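Local coordinates for 2-dehydro-3-deoxy-D-arabinonate dehydratase (Sulfolobus solfataricus, PDB 2Q18), which catalyses the dehydration of 2-dehydro-3-deoxy-D-arabinonate to 2,5-dioxopentanoate in a pentose oxidation pathway, using a magnesium or calcium ion, at residues I200-I212 / E221-E234. Residues are numbered along the deposited sequence; the frame is centred on the assembly and turned at random.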
loop_
_atom_site.group_PDB
_atom_site.type_symbol
_atom_site.label_atom_id
_atom_site.label_comp_id
_atom_site.label_asym_id
_atom_site.label_seq_id
_atom_site.Cartn_x
_atom_site.Cartn_y
_atom_site.Cartn_z
ATOM N N ILE A 200 21.016 -13.619 -26.916
ATOM C CA ILE A 200 21.274 -13.103 -28.262
ATOM C C ILE A 200 22.747 -12.703 -28.420
ATOM O O ILE A 200 23.167 -11.623 -27.983
ATOM C CB ILE A 200 20.311 -11.939 -28.637
ATOM C CG1 ILE A 200 18.869 -12.462 -28.723
ATOM C CG2 ILE A 200 20.724 -11.293 -29.960
ATOM C CD1 ILE A 200 17.852 -11.459 -29.221
ATOM N N LYS A 201 23.521 -13.593 -29.040
ATOM C CA LYS A 201 24.952 -13.372 -29.260
ATOM C C LYS A 201 25.216 -12.153 -30.139
ATOM O O LYS A 201 26.134 -11.375 -29.875
ATOM C CB LYS A 201 25.609 -14.621 -29.867
ATOM C CG LYS A 201 25.756 -15.799 -28.898
ATOM C CD LYS A 201 26.846 -15.545 -27.852
ATOM C CE LYS A 201 26.838 -16.602 -26.753
ATOM N NZ LYS A 201 27.254 -17.948 -27.248
ATOM N N ASN A 202 24.397 -11.988 -31.175
ATOM C CA ASN A 202 24.525 -10.865 -32.091
ATOM C C ASN A 202 23.155 -10.317 -32.488
ATOM O O ASN A 202 22.454 -10.928 -33.302
ATOM C CB ASN A 202 25.330 -11.272 -33.331
ATOM C CG ASN A 202 25.704 -10.087 -34.215
ATOM O OD1 ASN A 202 25.318 -8.944 -33.960
ATOM N ND2 ASN A 202 26.465 -10.364 -35.267
ATOM N N PRO A 203 22.768 -9.161 -31.910
ATOM C CA PRO A 203 21.487 -8.529 -32.237
ATOM C C PRO A 203 21.402 -8.080 -33.693
ATOM O O PRO A 203 20.303 -7.865 -34.203
ATOM C CB PRO A 203 21.436 -7.319 -31.296
ATOM C CG PRO A 203 22.852 -7.054 -30.933
ATOM C CD PRO A 203 23.516 -8.393 -30.898
ATOM N N TYR A 204 22.553 -7.953 -34.349
ATOM C CA TYR A 204 22.607 -7.525 -35.749
ATOM C C TYR A 204 22.733 -8.702 -36.718
ATOM O O TYR A 204 23.169 -8.543 -37.859
ATOM C CB TYR A 204 23.717 -6.484 -35.956
ATOM C CG TYR A 204 23.546 -5.271 -35.066
ATOM C CD1 TYR A 204 24.385 -5.060 -33.973
ATOM C CD2 TYR A 204 22.523 -4.351 -35.300
ATOM C CE1 TYR A 204 24.219 -3.950 -33.144
ATOM C CE2 TYR A 204 22.347 -3.245 -34.481
ATOM C CZ TYR A 204 23.197 -3.051 -33.407
ATOM O OH TYR A 204 23.020 -1.954 -32.599
ATOM N N SER A 205 22.331 -9.881 -36.251
ATOM C CA SER A 205 22.242 -11.067 -37.096
ATOM C C SER A 205 21.013 -11.900 -36.721
ATOM O O SER A 205 21.131 -13.042 -36.279
ATOM C CB SER A 205 23.522 -11.900 -37.001
ATOM O OG SER A 205 23.539 -12.889 -38.012
ATOM N N LEU A 206 19.836 -11.309 -36.901
ATOM C CA LEU A 206 18.569 -11.959 -36.567
ATOM C C LEU A 206 17.574 -11.783 -37.703
ATOM O O LEU A 206 17.477 -10.701 -38.288
ATOM C CB LEU A 206 17.971 -11.370 -35.279
ATOM C CG LEU A 206 18.774 -11.310 -33.973
ATOM C CD1 LEU A 206 18.044 -10.435 -32.957
ATOM C CD2 LEU A 206 19.043 -12.698 -33.397
ATOM N N ASP A 207 16.827 -12.842 -38.004
ATOM C CA ASP A 207 15.787 -12.775 -39.026
ATOM C C ASP A 207 14.465 -12.306 -38.435
ATOM O O ASP A 207 14.017 -12.823 -37.411
ATOM C CB ASP A 207 15.613 -14.132 -39.715
ATOM C CG ASP A 207 16.809 -14.507 -40.575
ATOM O OD1 ASP A 207 17.140 -13.741 -41.513
ATOM O OD2 ASP A 207 17.420 -15.570 -40.312
ATOM N N ILE A 208 13.858 -11.317 -39.082
ATOM C CA ILE A 208 12.535 -10.827 -38.711
ATOM C C ILE A 208 11.579 -11.163 -39.848
ATOM O O ILE A 208 11.839 -10.812 -41.000
ATOM C CB ILE A 208 12.528 -9.296 -38.450
ATOM C CG1 ILE A 208 13.562 -8.921 -37.377
ATOM C CG2 ILE A 208 11.115 -8.812 -38.072
ATOM C CD1 ILE A 208 13.691 -7.426 -37.119
ATOM N N THR A 209 10.489 -11.855 -39.527
ATOM C CA THR A 209 9.488 -12.222 -40.528
ATOM C C THR A 209 8.120 -11.712 -40.107
ATOM O O THR A 209 7.679 -11.967 -38.985
ATOM C CB THR A 209 9.424 -13.754 -40.739
ATOM O OG1 THR A 209 10.743 -14.262 -40.981
ATOM C CG2 THR A 209 8.509 -14.115 -41.915
ATOM N N LEU A 210 7.467 -10.979 -41.008
ATOM C CA LEU A 210 6.092 -10.536 -40.816
ATOM C C LEU A 210 5.126 -11.325 -41.704
ATOM O O LEU A 210 5.390 -11.531 -42.894
ATOM C CB LEU A 210 5.952 -9.037 -41.114
ATOM C CG LEU A 210 4.538 -8.446 -41.249
ATOM C CD1 LEU A 210 3.790 -8.434 -39.918
ATOM C CD2 LEU A 210 4.574 -7.047 -41.849
ATOM N N LYS A 211 4.012 -11.750 -41.109
ATOM C CA LYS A 211 2.897 -12.338 -41.842
ATOM C C LYS A 211 1.599 -11.677 -41.412
ATOM O O LYS A 211 1.336 -11.522 -40.213
ATOM C CB LYS A 211 2.808 -13.846 -41.596
ATOM C CG LYS A 211 3.870 -14.658 -42.308
ATOM C CD LYS A 211 3.968 -16.083 -41.769
ATOM C CE LYS A 211 2.769 -16.933 -42.161
ATOM N NZ LYS A 211 2.958 -18.362 -41.762
ATOM N N ILE A 212 0.805 -11.263 -42.393
ATOM C CA ILE A 212 -0.558 -10.823 -42.144
ATOM C C ILE A 212 -1.488 -11.896 -42.707
ATOM O O ILE A 212 -1.482 -12.170 -43.911
ATOM C CB ILE A 212 -0.857 -9.450 -42.780
ATOM C CG1 ILE A 212 0.155 -8.399 -42.281
ATOM C CG2 ILE A 212 -2.302 -9.031 -42.483
ATOM C CD1 ILE A 212 0.169 -7.088 -43.071
ATOM N N GLU A 221 3.525 -11.481 -46.678
ATOM C CA GLU A 221 4.679 -12.051 -45.999
ATOM C C GLU A 221 5.957 -11.373 -46.478
ATOM O O GLU A 221 6.136 -11.137 -47.674
ATOM C CB GLU A 221 4.759 -13.566 -46.194
ATOM C CG GLU A 221 5.898 -14.225 -45.420
ATOM C CD GLU A 221 5.767 -15.737 -45.317
ATOM O OE1 GLU A 221 4.765 -16.299 -45.814
ATOM O OE2 GLU A 221 6.674 -16.368 -44.733
ATOM N N GLY A 222 6.834 -11.056 -45.533
ATOM C CA GLY A 222 8.101 -10.405 -45.835
ATOM C C GLY A 222 9.079 -10.595 -44.697
ATOM O O GLY A 222 8.679 -10.722 -43.534
ATOM N N SER A 223 10.363 -10.618 -45.030
ATOM C CA SER A 223 11.402 -10.778 -44.028
ATOM C C SER A 223 12.592 -9.853 -44.276
ATOM O O SER A 223 12.815 -9.388 -45.396
ATOM C CB SER A 223 11.859 -12.237 -43.951
ATOM O OG SER A 223 12.538 -12.613 -45.134
ATOM N N VAL A 224 13.337 -9.585 -43.207
ATOM C CA VAL A 224 14.582 -8.831 -43.269
ATOM C C VAL A 224 15.486 -9.310 -42.133
ATOM O O VAL A 224 15.000 -9.768 -41.090
ATOM C CB VAL A 224 14.336 -7.293 -43.198
ATOM C CG1 VAL A 224 13.928 -6.851 -41.780
ATOM C CG2 VAL A 224 15.561 -6.520 -43.679
ATOM N N ASN A 225 16.795 -9.236 -42.351
ATOM C CA ASN A 225 17.756 -9.541 -41.304
ATOM C C ASN A 225 18.233 -8.247 -40.655
ATOM O O ASN A 225 18.345 -7.220 -41.326
ATOM C CB ASN A 225 18.936 -10.343 -41.859
ATOM C CG ASN A 225 19.797 -10.949 -40.766
ATOM O OD1 ASN A 225 20.571 -10.251 -40.107
ATOM N ND2 ASN A 225 19.672 -12.256 -40.571
ATOM N N THR A 226 18.505 -8.301 -39.352
ATOM C CA THR A 226 18.961 -7.121 -38.609
ATOM C C THR A 226 20.369 -6.658 -39.010
ATOM O O THR A 226 20.829 -5.603 -38.553
ATOM C CB THR A 226 18.900 -7.326 -37.076
ATOM O OG1 THR A 226 19.620 -8.510 -36.716
ATOM C CG2 THR A 226 17.456 -7.437 -36.593
ATOM N N ASN A 227 21.045 -7.434 -39.863
ATOM C CA ASN A 227 22.316 -6.990 -40.452
ATOM C C ASN A 227 22.128 -5.840 -41.442
ATOM O O ASN A 227 23.098 -5.242 -41.904
ATOM C CB ASN A 227 23.115 -8.156 -41.068
ATOM C CG ASN A 227 22.400 -8.830 -42.239
ATOM O OD1 ASN A 227 21.708 -8.187 -43.027
ATOM N ND2 ASN A 227 22.592 -10.139 -42.363
ATOM N N LYS A 228 20.868 -5.533 -41.745
ATOM C CA LYS A 228 20.516 -4.403 -42.599
ATOM C C LYS A 228 20.265 -3.122 -41.799
ATOM O O LYS A 228 20.038 -2.059 -42.385
ATOM C CB LYS A 228 19.289 -4.742 -43.457
ATOM C CG LYS A 228 19.457 -5.991 -44.323
ATOM C CD LYS A 228 20.247 -5.714 -45.604
ATOM C CE LYS A 228 21.065 -6.934 -46.044
ATOM N NZ LYS A 228 20.385 -8.256 -45.833
ATOM N N MET A 229 20.297 -3.218 -40.469
ATOM C CA MET A 229 20.149 -2.032 -39.624
ATOM C C MET A 229 21.412 -1.179 -39.723
ATOM O O MET A 229 22.522 -1.661 -39.486
ATOM C CB MET A 229 19.849 -2.403 -38.165
ATOM C CG MET A 229 19.106 -1.304 -37.387
ATOM S SD MET A 229 18.959 -1.568 -35.594
ATOM C CE MET A 229 18.238 -3.208 -35.544
ATOM N N ARG A 230 21.223 0.082 -40.095
ATOM C CA ARG A 230 22.328 1.006 -40.327
ATOM C C ARG A 230 22.542 1.903 -39.107
ATOM O O ARG A 230 23.677 2.137 -38.688
ATOM C CB ARG A 230 22.053 1.833 -41.585
ATOM C CG ARG A 230 23.149 2.818 -41.957
ATOM C CD ARG A 230 22.844 3.470 -43.294
ATOM N NE ARG A 230 23.493 4.771 -43.451
ATOM C CZ ARG A 230 22.969 5.930 -43.054
ATOM N NH1 ARG A 230 21.781 5.968 -42.456
ATOM N NH2 ARG A 230 23.638 7.059 -43.249
ATOM N N ARG A 231 21.443 2.398 -38.543
ATOM C CA ARG A 231 21.482 3.174 -37.313
ATOM C C ARG A 231 21.470 2.223 -36.117
ATOM O O ARG A 231 20.432 1.642 -35.788
ATOM C CB ARG A 231 20.292 4.133 -37.261
ATOM C CG ARG A 231 20.422 5.228 -36.222
ATOM C CD ARG A 231 21.324 6.350 -36.703
ATOM N NE ARG A 231 20.658 7.223 -37.666
ATOM C CZ ARG A 231 21.008 8.483 -37.895
ATOM N NH1 ARG A 231 20.342 9.205 -38.786
ATOM N NH2 ARG A 231 22.019 9.025 -37.223
ATOM N N LYS A 232 22.625 2.065 -35.475
ATOM C CA LYS A 232 22.786 1.084 -34.401
ATOM C C LYS A 232 22.002 1.430 -33.127
ATOM O O LYS A 232 21.686 2.597 -32.875
ATOM C CB LYS A 232 24.271 0.829 -34.107
ATOM C CG LYS A 232 25.017 1.988 -33.439
ATOM C CD LYS A 232 26.510 1.973 -33.786
ATOM C CE LYS A 232 27.243 0.789 -33.156
ATOM N NZ LYS A 232 28.721 0.904 -33.305
ATOM N N ILE A 233 21.697 0.401 -32.340
ATOM C CA ILE A 233 20.861 0.525 -31.144
ATOM C C ILE A 233 21.504 1.429 -30.086
ATOM O O ILE A 233 20.830 2.277 -29.501
ATOM C CB ILE A 233 20.520 -0.869 -30.551
ATOM C CG1 ILE A 233 19.758 -1.707 -31.588
ATOM C CG2 ILE A 233 19.723 -0.729 -29.249
ATOM C CD1 ILE A 233 19.697 -3.190 -31.276
ATOM N N GLU A 234 22.803 1.236 -29.859
ATOM C CA GLU A 234 23.610 2.069 -28.958
ATOM C C GLU A 234 23.391 3.565 -29.212
ATOM O O GLU A 234 23.202 4.335 -28.273
ATOM C CB GLU A 234 25.092 1.697 -29.110
ATOM C CG GLU A 234 26.090 2.596 -28.380
ATOM C CD GLU A 234 27.550 2.286 -28.741
ATOM O OE1 GLU A 234 27.819 1.854 -29.888
ATOM O OE2 GLU A 234 28.432 2.485 -27.874
HETATM O O HOH W 1 21.101 -14.426 -39.206
HETATM O O HOH W 2 24.137 -11.921 -40.434
HETATM O O HOH W 3 15.599 -12.428 -43.576
#
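Glu221 lies alongside Lys211, the two side chains pointing the same way, with Glu221 CD 3.7 Å from Lys211 CG. Gly222 and Val224 form hydrogen-bonded pairs with Leu210 and Ile208, Val224 O receiving Ile208 N at 2.8 Å. These pairs belong to the antiparallel hairpin of strands 207-214 and 217-225 in the FAH-family fold; Ile208, on the face shared with Val224, packs on Pro144, next in sequence to the magnesium ligand Glu145. On the other face, Asn225 ND2 reaches Asp207 OD1 (3.1 Å) from above the carboxylate plane, while Asn225 OD1 accepts from Asn227 N in an Asx turn. A leucine in place of Asn225 would probably leave Asp207 without this amide partner and the turn without its acceptor. Thr226 OG1, set between its backbone N and carbonyl carbon (chi1 54°), donates to Pro203 O at 2.7 Å and accepts from Leu206 N at 2.8 Å, joining the start of the 3-10 segment 226-228 to the turn at 202-205 and the residue after it. Met229 SD meets the edge of the Tyr204 ring, 3.9 Å from Tyr204 CE2. Beyond it, Ile233 N, at the start of helix 233-241, donates to Tyr204 OH (2.7 Å, 162° at the hydrogen).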